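Local structure of cell division protein FtsZ 1 (Methanocaldococcus jannaschii, 1W5B) at residues V43-A48 with V67-D72; C129-G134 with A156-P161; I253-S258 with E328-V333; D229-V234 with E293-E298. The protein binds GTP, probably hydrolyses it, and is thought to polymerise into the contractile Z ring that marks the future site of cell division. All coordinates share one frame; numbering follows the deposited sequence.

Contact 1: V43-A48 with V67-D72. With GTP (guanosine-5'-triphosphate), chain C.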
loop_
_atom_site.group_PDB
_atom_site.type_symbol
_atom_site.label_atom_id
_atom_site.label_comp_id
_atom_site.label_asym_id
_atom_site.label_seq_id
_atom_site.Cartn_x
_atom_site.Cartn_y
_atom_site.Cartn_z
ATOM N N VAL A 43 -3.589 -7.334 -4.156
ATOM C CA VAL A 43 -3.841 -7.411 -5.589
ATOM C C VAL A 43 -2.982 -6.429 -6.380
ATOM O O VAL A 43 -3.118 -5.213 -6.219
ATOM C CB VAL A 43 -5.325 -7.099 -5.911
ATOM C CG1 VAL A 43 -5.555 -7.213 -7.388
ATOM C CG2 VAL A 43 -6.243 -8.052 -5.170
ATOM N N GLY A 44 -2.109 -6.962 -7.234
ATOM C CA GLY A 44 -1.260 -6.128 -8.070
ATOM C C GLY A 44 -1.803 -6.107 -9.492
ATOM O O GLY A 44 -1.926 -7.156 -10.120
ATOM N N CYS A 45 -2.125 -4.915 -9.997
ATOM C CA CYS A 45 -2.685 -4.751 -11.339
ATOM C C CYS A 45 -1.669 -4.133 -12.288
ATOM O O CYS A 45 -0.997 -3.167 -11.930
ATOM C CB CYS A 45 -3.911 -3.840 -11.288
ATOM S SG CYS A 45 -5.033 -4.173 -9.919
ATOM N N GLY A 46 -1.576 -4.672 -13.502
ATOM C CA GLY A 46 -0.628 -4.147 -14.472
ATOM C C GLY A 46 0.810 -4.583 -14.213
ATOM O O GLY A 46 1.097 -5.283 -13.239
ATOM N N GLY A 47 1.713 -4.163 -15.093
ATOM C CA GLY A 47 3.120 -4.517 -14.964
ATOM C C GLY A 47 3.787 -4.108 -13.656
ATOM O O GLY A 47 4.409 -4.943 -12.990
ATOM N N ALA A 48 3.688 -2.834 -13.288
ATOM C CA ALA A 48 4.291 -2.377 -12.031
ATOM C C ALA A 48 3.638 -3.134 -10.877
ATOM O O ALA A 48 4.304 -3.534 -9.923
ATOM C CB ALA A 48 4.093 -0.864 -11.847
ATOM N N VAL A 67 -2.411 -11.773 -5.395
ATOM C CA VAL A 67 -3.151 -11.888 -6.644
ATOM C C VAL A 67 -2.621 -10.902 -7.680
ATOM O O VAL A 67 -2.502 -9.711 -7.412
ATOM C CB VAL A 67 -4.648 -11.612 -6.430
ATOM C CG1 VAL A 67 -5.363 -11.604 -7.765
ATOM C CG2 VAL A 67 -5.246 -12.657 -5.502
ATOM N N ALA A 68 -2.304 -11.399 -8.866
ATOM C CA ALA A 68 -1.804 -10.537 -9.924
ATOM C C ALA A 68 -2.788 -10.559 -11.075
ATOM O O ALA A 68 -3.314 -11.610 -11.429
ATOM C CB ALA A 68 -0.442 -11.019 -10.399
ATOM N N ILE A 69 -3.052 -9.397 -11.655
ATOM C CA ILE A 69 -3.965 -9.337 -12.781
ATOM C C ILE A 69 -3.339 -8.464 -13.842
ATOM O O ILE A 69 -2.627 -7.513 -13.540
ATOM C CB ILE A 69 -5.336 -8.763 -12.383
ATOM C CG1 ILE A 69 -5.237 -7.268 -12.121
ATOM C CG2 ILE A 69 -5.846 -9.473 -11.141
ATOM C CD1 ILE A 69 -6.572 -6.634 -11.785
ATOM N N ASN A 70 -3.591 -8.793 -15.095
ATOM C CA ASN A 70 -3.020 -8.010 -16.165
ATOM C C ASN A 70 -3.730 -8.390 -17.453
ATOM O O ASN A 70 -4.380 -9.437 -17.538
ATOM C CB ASN A 70 -1.521 -8.325 -16.264
ATOM C CG ASN A 70 -0.704 -7.186 -16.864
ATOM O OD1 ASN A 70 0.483 -7.040 -16.553
ATOM N ND2 ASN A 70 -1.317 -6.391 -17.732
ATOM N N THR A 71 -3.631 -7.506 -18.433
ATOM C CA THR A 71 -4.185 -7.740 -19.748
ATOM C C THR A 71 -3.048 -8.437 -20.524
ATOM O O THR A 71 -3.278 -9.367 -21.301
ATOM C CB THR A 71 -4.531 -6.403 -20.417
ATOM O OG1 THR A 71 -3.434 -5.494 -20.237
ATOM C CG2 THR A 71 -5.784 -5.798 -19.794
ATOM N N ASP A 72 -1.818 -7.981 -20.280
ATOM C CA ASP A 72 -0.612 -8.514 -20.927
ATOM C C ASP A 72 -0.258 -9.906 -20.384
ATOM O O ASP A 72 0.232 -10.029 -19.260
ATOM C CB ASP A 72 0.555 -7.559 -20.666
ATOM C CG ASP A 72 1.770 -7.856 -21.525
ATOM O OD1 ASP A 72 2.144 -9.042 -21.673
ATOM O OD2 ASP A 72 2.366 -6.887 -22.039
HETATM P PG GTP C . -0.401 -0.946 -19.983
HETATM O O1G GTP C . -0.742 0.299 -20.823
HETATM O O2G GTP C . 0.998 -1.505 -20.337
HETATM O O3G GTP C . -1.408 -2.080 -20.243
HETATM O O3B GTP C . -0.514 -0.478 -18.393
HETATM P PB GTP C . 0.261 -1.015 -17.052
HETATM O O1B GTP C . 0.736 -2.394 -17.158
HETATM O O2B GTP C . -0.685 -0.678 -15.904
HETATM O O3A GTP C . 1.517 -0.125 -16.888
HETATM P PA GTP C . 2.775 -0.279 -16.009
HETATM O O1A GTP C . 3.886 -0.877 -16.804
HETATM O O2A GTP C . 2.442 -0.880 -14.717
HETATM O "O5'" GTP C . 3.162 1.295 -15.883
HETATM C "C5'" GTP C . 2.385 2.220 -15.113
HETATM C "C4'" GTP C . 3.314 3.132 -14.337
HETATM O "O4'" GTP C . 4.073 2.338 -13.402
HETATM C "C3'" GTP C . 4.357 3.818 -15.229
HETATM O "O3'" GTP C . 3.846 5.051 -15.703
HETATM C "C2'" GTP C . 5.519 4.059 -14.261
HETATM O "O2'" GTP C . 5.252 5.214 -13.477
HETATM C "C1'" GTP C . 5.403 2.847 -13.317
HETATM N N9 GTP C . 6.354 1.760 -13.584
HETATM C C8 GTP C . 6.575 1.113 -14.803
HETATM N N7 GTP C . 7.295 0.015 -14.695
HETATM C C5 GTP C . 7.639 -0.025 -13.359
HETATM C C6 GTP C . 8.381 -0.973 -12.611
HETATM O O6 GTP C . 9.087 -1.875 -13.046
HETATM N N1 GTP C . 8.428 -0.664 -11.238
HETATM C C2 GTP C . 7.829 0.442 -10.648
HETATM N N2 GTP C . 8.097 0.668 -9.392
HETATM N N3 GTP C . 7.053 1.279 -11.310
HETATM C C4 GTP C . 6.953 0.987 -12.637
#
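The parallel ladder between Val43-Cys45 and Val67-Ile69 ends on a glycine that leaves the sheet: Gly46 N still donates to Ile69 O (3.0 Å), but with phi at +77° the chain swings off into helix 46-59, where the amides of Gly47 and Ala48 take up GTP. Gly47 N points almost straight at the beta-phosphate oxygen O1B of GTP (2.9 Å), and Ala48 N at the alpha-phosphate oxygen O2A of GTP (2.7 Å). With no side chain on Gly46, its CA lies against the phosphates. The same helix end would be expected to help stabilise their negative charge. Behind the turn the strands are held by Gly44 N to Val67 O (2.8 Å) and Ile69 N to Gly44 O (2.9 Å), so Gly44 is gripped on both its polar atoms. Val43 and Val67 lie side by side on one face, Val43 CG2 4.1 Å from Val67 CB. Further along that face, Ile69 has CG1 set between its backbone N and carbonyl carbon (chi1 72°), which carries CD1 over Cys45 to within 3.5 Å of SG. The arrangement is a Rossmann-like beta-alpha-beta crossover with a glycine-rich turn. Helix 135-149 covers the face of Val43, Cys45 and Ile69, helix 73-77 lies over Ala68, and strand 124-130 bonds to the other edge of strand 40-45.

Contact 2: C129-G134 with A156-P161; sequences CGLGGG and AVVTLP. With GTP (guanosine-5'-triphosphate), chain C.
Cys129 meets Val158 where two neighbouring parallel strands of a beta-alpha-beta unit, joined through helix 135-149, run out toward the nucleotide. Its SG lies 4.0 Å from Val158 CG1, and its carbonyl O takes a weak hydrogen bond from Thr159 N (3.4 Å). At Gly130 the bare CA rests against Thr159 OG1, and the ribose of GTP lies close to this glycine. Leu131 carries most of the apolar contact. Its amide donates to Thr159 O (3.0 Å), while CG, anti to the carbonyl carbon (chi1 -61°), sends CD1 obliquely across Val158 to a spot 3.6 Å from Val158 CG2, with Leu160 CD1 3.8 Å from the same Leu131 CD1; helix 167-183 packs on the same leucine. The carbonyl of Leu131 abuts Pro161 CD and also accepts from a water. That water donates to Thr159 OG1 as well (2.7 Å) and is hydrogen-bonded to the ribose O2' of GTP, tying both segments to the sugar. From Gly132 the chain enters the glycine-rich signature loop of the tubulin/FtsZ family, with Thr137 OG1 bracing Gly132 N and Gly133 O. The loop runs along the phosphates until Gly134 N donates to the gamma-phosphate oxygen O1G of GTP at 2.8 Å.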
loop_
_atom_site.group_PDB
_atom_site.type_symbol
_atom_site.label_atom_id
_atom_site.label_comp_id
_atom_site.label_asym_id
_atom_site.label_seq_id
_atom_site.Cartn_x
_atom_site.Cartn_y
_atom_site.Cartn_z
ATOM N N CYS A 129 -0.519 -0.751 -7.646
ATOM C CA CYS A 129 -0.167 -0.634 -9.053
ATOM C C CYS A 129 0.511 0.698 -9.274
ATOM O O CYS A 129 0.561 1.522 -8.372
ATOM C CB CYS A 129 -1.422 -0.695 -9.923
ATOM S SG CYS A 129 -2.395 0.840 -9.920
ATOM N N GLY A 130 1.045 0.895 -10.473
ATOM C CA GLY A 130 1.664 2.161 -10.811
ATOM C C GLY A 130 0.658 2.864 -11.704
ATOM O O GLY A 130 0.273 2.326 -12.746
ATOM N N LEU A 131 0.198 4.045 -11.307
ATOM C CA LEU A 131 -0.779 4.765 -12.119
ATOM C C LEU A 131 -0.069 5.443 -13.289
ATOM O O LEU A 131 1.067 5.889 -13.154
ATOM C CB LEU A 131 -1.510 5.801 -11.270
ATOM C CG LEU A 131 -2.317 5.261 -10.083
ATOM C CD1 LEU A 131 -2.915 6.416 -9.316
ATOM C CD2 LEU A 131 -3.428 4.332 -10.576
ATOM N N GLY A 132 -0.734 5.500 -14.440
ATOM C CA GLY A 132 -0.130 6.115 -15.611
ATOM C C GLY A 132 -0.260 5.272 -16.872
ATOM O O GLY A 132 -0.288 5.802 -17.978
ATOM N N GLY A 133 -0.333 3.955 -16.708
ATOM C CA GLY A 133 -0.471 3.074 -17.853
ATOM C C GLY A 133 -1.941 2.814 -18.114
ATOM O O GLY A 133 -2.796 3.427 -17.484
ATOM N N GLY A 134 -2.247 1.908 -19.032
ATOM C CA GLY A 134 -3.642 1.628 -19.319
ATOM C C GLY A 134 -4.300 0.582 -18.430
ATOM O O GLY A 134 -5.480 0.702 -18.104
ATOM N N ALA A 156 -5.797 0.990 -1.123
ATOM C CA ALA A 156 -4.961 1.058 -2.305
ATOM C C ALA A 156 -3.631 1.698 -1.922
ATOM O O ALA A 156 -3.573 2.535 -1.025
ATOM C CB ALA A 156 -5.647 1.882 -3.406
ATOM N N VAL A 157 -2.568 1.271 -2.590
ATOM C CA VAL A 157 -1.234 1.811 -2.377
ATOM C C VAL A 157 -0.707 1.890 -3.793
ATOM O O VAL A 157 -0.309 0.886 -4.379
ATOM C CB VAL A 157 -0.329 0.867 -1.546
ATOM C CG1 VAL A 157 1.050 1.501 -1.374
ATOM C CG2 VAL A 157 -0.953 0.597 -0.186
ATOM N N VAL A 158 -0.736 3.093 -4.344
ATOM C CA VAL A 158 -0.313 3.312 -5.708
ATOM C C VAL A 158 0.730 4.410 -5.804
ATOM O O VAL A 158 0.930 5.186 -4.858
ATOM C CB VAL A 158 -1.526 3.711 -6.569
ATOM C CG1 VAL A 158 -2.611 2.668 -6.421
ATOM C CG2 VAL A 158 -2.068 5.073 -6.114
ATOM N N THR A 159 1.387 4.467 -6.958
ATOM C CA THR A 159 2.401 5.479 -7.217
ATOM C C THR A 159 1.969 6.347 -8.386
ATOM O O THR A 159 1.221 5.903 -9.255
ATOM C CB THR A 159 3.747 4.861 -7.618
ATOM O OG1 THR A 159 3.580 4.136 -8.841
ATOM C CG2 THR A 159 4.271 3.938 -6.532
ATOM N N LEU A 160 2.439 7.592 -8.385
ATOM C CA LEU A 160 2.171 8.537 -9.463
ATOM C C LEU A 160 3.466 8.471 -10.269
ATOM O O LEU A 160 4.529 8.210 -9.712
ATOM C CB LEU A 160 1.933 9.944 -8.898
ATOM C CG LEU A 160 0.492 10.467 -8.710
ATOM C CD1 LEU A 160 -0.529 9.343 -8.636
ATOM C CD2 LEU A 160 0.442 11.314 -7.454
ATOM N N PRO A 161 3.399 8.695 -11.588
ATOM C CA PRO A 161 4.601 8.634 -12.425
ATOM C C PRO A 161 5.617 9.757 -12.246
ATOM O O PRO A 161 5.304 10.815 -11.702
ATOM C CB PRO A 161 4.023 8.602 -13.836
ATOM C CG PRO A 161 2.827 9.508 -13.703
ATOM C CD PRO A 161 2.214 9.048 -12.391
HETATM P PG GTP C . -0.401 -0.946 -19.983
HETATM O O1G GTP C . -0.742 0.299 -20.823
HETATM O O2G GTP C . 0.998 -1.505 -20.337
HETATM O O3G GTP C . -1.408 -2.080 -20.243
HETATM O O3B GTP C . -0.514 -0.478 -18.393
HETATM P PB GTP C . 0.261 -1.015 -17.052
HETATM O O1B GTP C . 0.736 -2.394 -17.158
HETATM O O2B GTP C . -0.685 -0.678 -15.904
HETATM O O3A GTP C . 1.517 -0.125 -16.888
HETATM P PA GTP C . 2.775 -0.279 -16.009
HETATM O O1A GTP C . 3.886 -0.877 -16.804
HETATM O O2A GTP C . 2.442 -0.880 -14.717
HETATM O "O5'" GTP C . 3.162 1.295 -15.883
HETATM C "C5'" GTP C . 2.385 2.220 -15.113
HETATM C "C4'" GTP C . 3.314 3.132 -14.337
HETATM O "O4'" GTP C . 4.073 2.338 -13.402
HETATM C "C3'" GTP C . 4.357 3.818 -15.229
HETATM O "O3'" GTP C . 3.846 5.051 -15.703
HETATM C "C2'" GTP C . 5.519 4.059 -14.261
HETATM O "O2'" GTP C . 5.252 5.214 -13.477
HETATM C "C1'" GTP C . 5.403 2.847 -13.317
HETATM N N9 GTP C . 6.354 1.760 -13.584
HETATM C C8 GTP C . 6.575 1.113 -14.803
HETATM N N7 GTP C . 7.295 0.015 -14.695
HETATM C C5 GTP C . 7.639 -0.025 -13.359
HETATM C C6 GTP C . 8.381 -0.973 -12.611
HETATM O O6 GTP C . 9.087 -1.875 -13.046
HETATM N N1 GTP C . 8.428 -0.664 -11.238
HETATM C C2 GTP C . 7.829 0.442 -10.648
HETATM N N2 GTP C . 8.097 0.668 -9.392
HETATM N N3 GTP C . 7.053 1.279 -11.310
HETATM C C4 GTP C . 6.953 0.987 -12.637
HETATM O O HOH W 1 3.464 5.300 -11.267
#

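Contact 3: I253-S258 with E328-V333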
loop_
_atom_site.group_PDB
_atom_site.type_symbol
_atom_site.label_atom_id
_atom_site.label_comp_id
_atom_site.label_asym_id
_atom_site.label_seq_id
_atom_site.Cartn_x
_atom_site.Cartn_y
_atom_site.Cartn_z
ATOM N N ILE A 253 9.226 7.420 5.042
ATOM C CA ILE A 253 10.100 6.308 5.391
ATOM C C ILE A 253 11.446 6.781 5.933
ATOM O O ILE A 253 12.090 7.667 5.365
ATOM C CB ILE A 253 10.367 5.398 4.181
ATOM C CG1 ILE A 253 9.043 4.834 3.655
ATOM C CG2 ILE A 253 11.308 4.261 4.592
ATOM C CD1 ILE A 253 9.192 3.951 2.421
ATOM N N GLY A 254 11.866 6.186 7.040
ATOM C CA GLY A 254 13.139 6.557 7.620
ATOM C C GLY A 254 13.844 5.364 8.219
ATOM O O GLY A 254 13.220 4.374 8.590
ATOM N N GLU A 255 15.161 5.434 8.279
ATOM C CA GLU A 255 15.917 4.362 8.891
ATOM C C GLU A 255 17.251 4.920 9.326
ATOM O O GLU A 255 17.778 5.841 8.708
ATOM C CB GLU A 255 16.083 3.163 7.953
ATOM C CG GLU A 255 17.007 3.325 6.774
ATOM C CD GLU A 255 17.294 1.981 6.106
ATOM O OE1 GLU A 255 16.329 1.290 5.703
ATOM O OE2 GLU A 255 18.485 1.614 5.992
ATOM N N SER A 256 17.772 4.377 10.416
ATOM C CA SER A 256 19.029 4.841 10.965
ATOM C C SER A 256 19.647 3.744 11.811
ATOM O O SER A 256 18.947 2.843 12.291
ATOM C CB SER A 256 18.778 6.085 11.828
ATOM O OG SER A 256 19.966 6.567 12.426
ATOM N N ASP A 257 20.965 3.813 11.964
ATOM C CA ASP A 257 21.698 2.853 12.779
ATOM C C ASP A 257 22.536 3.677 13.741
ATOM O O ASP A 257 23.354 3.152 14.494
ATOM C CB ASP A 257 22.584 1.952 11.909
ATOM C CG ASP A 257 23.595 2.730 11.091
ATOM O OD1 ASP A 257 24.421 2.095 10.406
ATOM O OD2 ASP A 257 23.566 3.973 11.128
ATOM N N SER A 258 22.300 4.985 13.714
ATOM C CA SER A 258 23.011 5.919 14.577
ATOM C C SER A 258 22.685 5.666 16.048
ATOM O O SER A 258 21.811 4.865 16.375
ATOM C CB SER A 258 22.641 7.363 14.213
ATOM O OG SER A 258 23.011 7.663 12.875
ATOM N N GLU A 328 20.268 -6.342 10.901
ATOM C CA GLU A 328 21.544 -6.197 11.607
ATOM C C GLU A 328 21.508 -5.222 12.783
ATOM O O GLU A 328 21.479 -5.646 13.938
ATOM C CB GLU A 328 22.648 -5.793 10.623
ATOM C CG GLU A 328 22.831 -6.771 9.466
ATOM C CD GLU A 328 23.990 -6.398 8.555
ATOM O OE1 GLU A 328 25.161 -6.552 8.974
ATOM O OE2 GLU A 328 23.729 -5.945 7.420
ATOM N N ASN A 329 21.530 -3.924 12.502
ATOM C CA ASN A 329 21.474 -2.933 13.572
ATOM C C ASN A 329 20.854 -1.603 13.154
ATOM O O ASN A 329 21.129 -0.562 13.750
ATOM C CB ASN A 329 22.868 -2.703 14.183
ATOM C CG ASN A 329 23.955 -2.589 13.141
ATOM O OD1 ASN A 329 23.920 -1.710 12.282
ATOM N ND2 ASN A 329 24.936 -3.483 13.213
ATOM N N THR A 330 20.015 -1.648 12.125
ATOM C CA THR A 330 19.319 -0.463 11.640
ATOM C C THR A 330 17.836 -0.570 11.997
ATOM O O THR A 330 17.255 -1.655 11.966
ATOM C CB THR A 330 19.416 -0.325 10.104
ATOM O OG1 THR A 330 20.752 0.026 9.725
ATOM C CG2 THR A 330 18.450 0.741 9.607
ATOM N N VAL A 331 17.223 0.555 12.341
ATOM C CA VAL A 331 15.804 0.553 12.655
ATOM C C VAL A 331 15.078 1.329 11.557
ATOM O O VAL A 331 15.461 2.449 11.210
ATOM C CB VAL A 331 15.536 1.182 14.044
ATOM C CG1 VAL A 331 14.052 1.433 14.236
ATOM C CG2 VAL A 331 16.052 0.245 15.134
ATOM N N ARG A 332 14.045 0.711 11.000
ATOM C CA ARG A 332 13.261 1.312 9.936
ATOM C C ARG A 332 11.876 1.718 10.427
ATOM O O ARG A 332 11.246 1.003 11.198
ATOM C CB ARG A 332 13.128 0.330 8.776
ATOM C CG ARG A 332 12.320 0.851 7.614
ATOM C CD ARG A 332 12.160 -0.237 6.569
ATOM N NE ARG A 332 13.435 -0.589 5.953
ATOM C CZ ARG A 332 13.874 -1.834 5.805
ATOM N NH1 ARG A 332 13.139 -2.853 6.233
ATOM N NH2 ARG A 332 15.044 -2.060 5.226
ATOM N N VAL A 333 11.408 2.877 9.982
ATOM C CA VAL A 333 10.097 3.356 10.386
ATOM C C VAL A 333 9.213 3.676 9.193
ATOM O O VAL A 333 9.578 4.490 8.353
ATOM C CB VAL A 333 10.209 4.624 11.256
ATOM C CG1 VAL A 333 8.832 5.247 11.443
ATOM C CG2 VAL A 333 10.818 4.275 12.607
#
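Gly254 and Val333 form the tight end of this antiparallel pairing, a hydrogen-bonded pair closed by Val333 N to Gly254 O (2.7 Å) and Gly254 N to Val333 O (3.1 Å). Two residues on, Ser256 and Val331 repeat the pattern, with Val331 N donating nearly straight to Ser256 O (2.9 Å). Val331 and Val333 face inward on the side of helices 261-270 and 297-308, and Ser256 OG, on that side too, accepts from Ser258 N in an ST turn and is bonded to Glu264. The opposite face is looser and more open to solvent. There Glu255 and Arg332, a non-hydrogen-bonded pair, stand alongside each other and point the same way. A bend at chi3 (-66°) brings the edge of the arginine guanidinium to the acid, but the salt bridge from NE to Glu255 OE1 is long and weak at 3.5 Å, and the two planar groups are turned 42° apart. Thr330 CG2 lies against the glutamate stem, while Thr330 OG1 touches Asp257 CB (3.4 Å) where the strand gives way to loop. Such a pair, one face under helices and the other bearing charged groups, belongs to the edge of the four-stranded mixed sheet in the FtsZ C-terminal domain.

Contact 4: D229-V234 with E293-E298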
loop_
_atom_site.group_PDB
_atom_site.type_symbol
_atom_site.label_atom_id
_atom_site.label_comp_id
_atom_site.label_asym_id
_atom_site.label_seq_id
_atom_site.Cartn_x
_atom_site.Cartn_y
_atom_site.Cartn_z
ATOM N N ASP A 229 3.712 -11.041 14.057
ATOM C CA ASP A 229 3.851 -10.963 15.502
ATOM C C ASP A 229 4.989 -10.008 15.822
ATOM O O ASP A 229 6.072 -10.097 15.240
ATOM C CB ASP A 229 4.150 -12.344 16.091
ATOM C CG ASP A 229 3.021 -13.329 15.862
ATOM O OD1 ASP A 229 1.855 -12.958 16.117
ATOM O OD2 ASP A 229 3.294 -14.472 15.439
ATOM N N GLY A 230 4.737 -9.088 16.743
ATOM C CA GLY A 230 5.752 -8.121 17.109
ATOM C C GLY A 230 5.874 -7.958 18.605
ATOM O O GLY A 230 5.339 -8.767 19.369
ATOM N N LEU A 231 6.581 -6.911 19.021
ATOM C CA LEU A 231 6.792 -6.641 20.439
ATOM C C LEU A 231 5.513 -6.180 21.114
ATOM O O LEU A 231 5.467 -6.032 22.336
ATOM C CB LEU A 231 7.892 -5.591 20.628
ATOM C CG LEU A 231 9.260 -5.974 20.052
ATOM C CD1 LEU A 231 10.289 -4.937 20.462
ATOM C CD2 LEU A 231 9.670 -7.353 20.549
ATOM N N ILE A 232 4.480 -5.943 20.311
ATOM C CA ILE A 232 3.186 -5.526 20.833
ATOM C C ILE A 232 2.090 -5.942 19.865
ATOM O O ILE A 232 2.267 -5.885 18.646
ATOM C CB ILE A 232 3.124 -4.003 21.059
ATOM C CG1 ILE A 232 1.833 -3.650 21.801
ATOM C CG2 ILE A 232 3.186 -3.269 19.725
ATOM C CD1 ILE A 232 1.776 -2.221 22.281
ATOM N N ASN A 233 0.958 -6.373 20.406
ATOM C CA ASN A 233 -0.149 -6.806 19.572
ATOM C C ASN A 233 -0.820 -5.667 18.819
ATOM O O ASN A 233 -1.047 -4.589 19.368
ATOM C CB ASN A 233 -1.206 -7.510 20.414
ATOM C CG ASN A 233 -2.392 -7.957 19.587
ATOM O OD1 ASN A 233 -2.264 -8.808 18.706
ATOM N ND2 ASN A 233 -3.554 -7.377 19.855
ATOM N N VAL A 234 -1.126 -5.915 17.551
ATOM C CA VAL A 234 -1.818 -4.937 16.730
ATOM C C VAL A 234 -3.202 -5.548 16.533
ATOM O O VAL A 234 -3.342 -6.623 15.963
ATOM C CB VAL A 234 -1.124 -4.727 15.358
ATOM C CG1 VAL A 234 -1.980 -3.839 14.481
ATOM C CG2 VAL A 234 0.245 -4.074 15.555
ATOM N N GLU A 293 17.047 -7.829 16.261
ATOM C CA GLU A 293 16.677 -8.497 17.502
ATOM C C GLU A 293 16.831 -7.624 18.746
ATOM O O GLU A 293 16.158 -7.855 19.749
ATOM C CB GLU A 293 17.489 -9.789 17.650
ATOM C CG GLU A 293 17.444 -10.661 16.396
ATOM C CD GLU A 293 18.081 -12.026 16.582
ATOM O OE1 GLU A 293 19.187 -12.100 17.160
ATOM O OE2 GLU A 293 17.476 -13.024 16.134
ATOM N N ASP A 294 17.697 -6.615 18.683
ATOM C CA ASP A 294 17.907 -5.734 19.836
ATOM C C ASP A 294 16.876 -4.609 19.973
ATOM O O ASP A 294 16.981 -3.768 20.870
ATOM C CB ASP A 294 19.327 -5.141 19.817
ATOM C CG ASP A 294 19.698 -4.520 18.479
ATOM O OD1 ASP A 294 18.884 -3.752 17.925
ATOM O OD2 ASP A 294 20.816 -4.787 17.987
ATOM N N LEU A 295 15.876 -4.600 19.095
ATOM C CA LEU A 295 14.829 -3.577 19.144
ATOM C C LEU A 295 13.986 -3.727 20.406
ATOM O O LEU A 295 13.505 -4.820 20.702
ATOM C CB LEU A 295 13.909 -3.691 17.924
ATOM C CG LEU A 295 12.640 -2.833 17.956
ATOM C CD1 LEU A 295 13.002 -1.359 17.797
ATOM C CD2 LEU A 295 11.704 -3.275 16.844
ATOM N N THR A 296 13.803 -2.635 21.144
ATOM C CA THR A 296 12.993 -2.676 22.359
ATOM C C THR A 296 11.694 -1.913 22.146
ATOM O O THR A 296 11.574 -1.108 21.220
ATOM C CB THR A 296 13.707 -2.036 23.568
ATOM O OG1 THR A 296 13.717 -0.609 23.417
ATOM C CG2 THR A 296 15.135 -2.555 23.684
ATOM N N LEU A 297 10.727 -2.170 23.018
ATOM C CA LEU A 297 9.428 -1.523 22.943
ATOM C C LEU A 297 9.577 -0.029 23.206
ATOM O O LEU A 297 8.811 0.780 22.682
ATOM C CB LEU A 297 8.484 -2.153 23.972
ATOM C CG LEU A 297 6.981 -2.050 23.719
ATOM C CD1 LEU A 297 6.641 -2.621 22.350
ATOM C CD2 LEU A 297 6.244 -2.810 24.807
ATOM N N GLU A 298 10.577 0.325 24.011
ATOM C CA GLU A 298 10.849 1.718 24.362
ATOM C C GLU A 298 11.270 2.554 23.153
ATOM O O GLU A 298 10.906 3.729 23.050
ATOM C CB GLU A 298 11.931 1.785 25.448
ATOM C CG GLU A 298 11.559 1.011 26.706
ATOM C CD GLU A 298 10.267 1.513 27.334
ATOM O OE1 GLU A 298 9.454 0.673 27.776
ATOM O OE2 GLU A 298 10.065 2.746 27.390
#
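Leu231 and Leu297 lie alongside each other but run in roughly opposite senses, each laying its CD1 methyl against the other segment's backbone. Leu231 points from its loop toward the turn ahead of helix 297-308. With CG anti to the carbonyl carbon (chi1 -59°) and an extended chi2, its CD1 is carried past Leu297 to touch Leu295 O at 3.2 Å and Thr296 C at 3.7 Å. The same methyl meets the branch carbon of Leu295, CG, at 4.0 Å. Leu295, the buried member of the group, heads back toward Leu231, so the methyl is met by both a carbonyl and an apolar side chain. Leu297 returns the contact from the first turn of its helix: CD1 lies beside the carbonyl of Leu231, 3.6 Å from its O, and spans the peptide to lie 3.7 Å from Leu231 CB and 4.0 Å from Ile232 CB. No hydrogen bond crosses between the segments, which meet through van der Waals contact. Thr296 turns its side chain away to N-cap the helix, while its own amide is bonded to Glu299 OE2. Trp319 of strand 316-323 touches Ile232 and Leu297, and Leu231 is backbone-bonded to Ala321. The loop 229-234 follows the long helix 207-227 and makes up most of what corresponds to the T7 loop of the tubulin/FtsZ family, which in filaments reaches the nucleotide of the next subunit; here its apolar residues Leu231 and Ile232 rest on the C-terminal domain.

Contacts 1 and 2 are buried and belong to one parallel sheet: strands 40-45 and 124-130 are neighbours, Cys45 O meets Cys129 CB at 3.2 Å, and both contacts end on GTP through backbone amides of glycine-rich turns. Contacts 3 and 4 lie farther out, their centres about 14 Å apart, and both involve the C-terminal domain. They meet only lightly, and their segments alternate along the chain. Contact 3 is partly buried and adds a weak ion pair on its more open face to antiparallel backbone bonding; contact 4, at the surface, relies on leucine packing without any hydrogen bond. Nearest atoms of contacts 2 and 3 are about 9 Å apart.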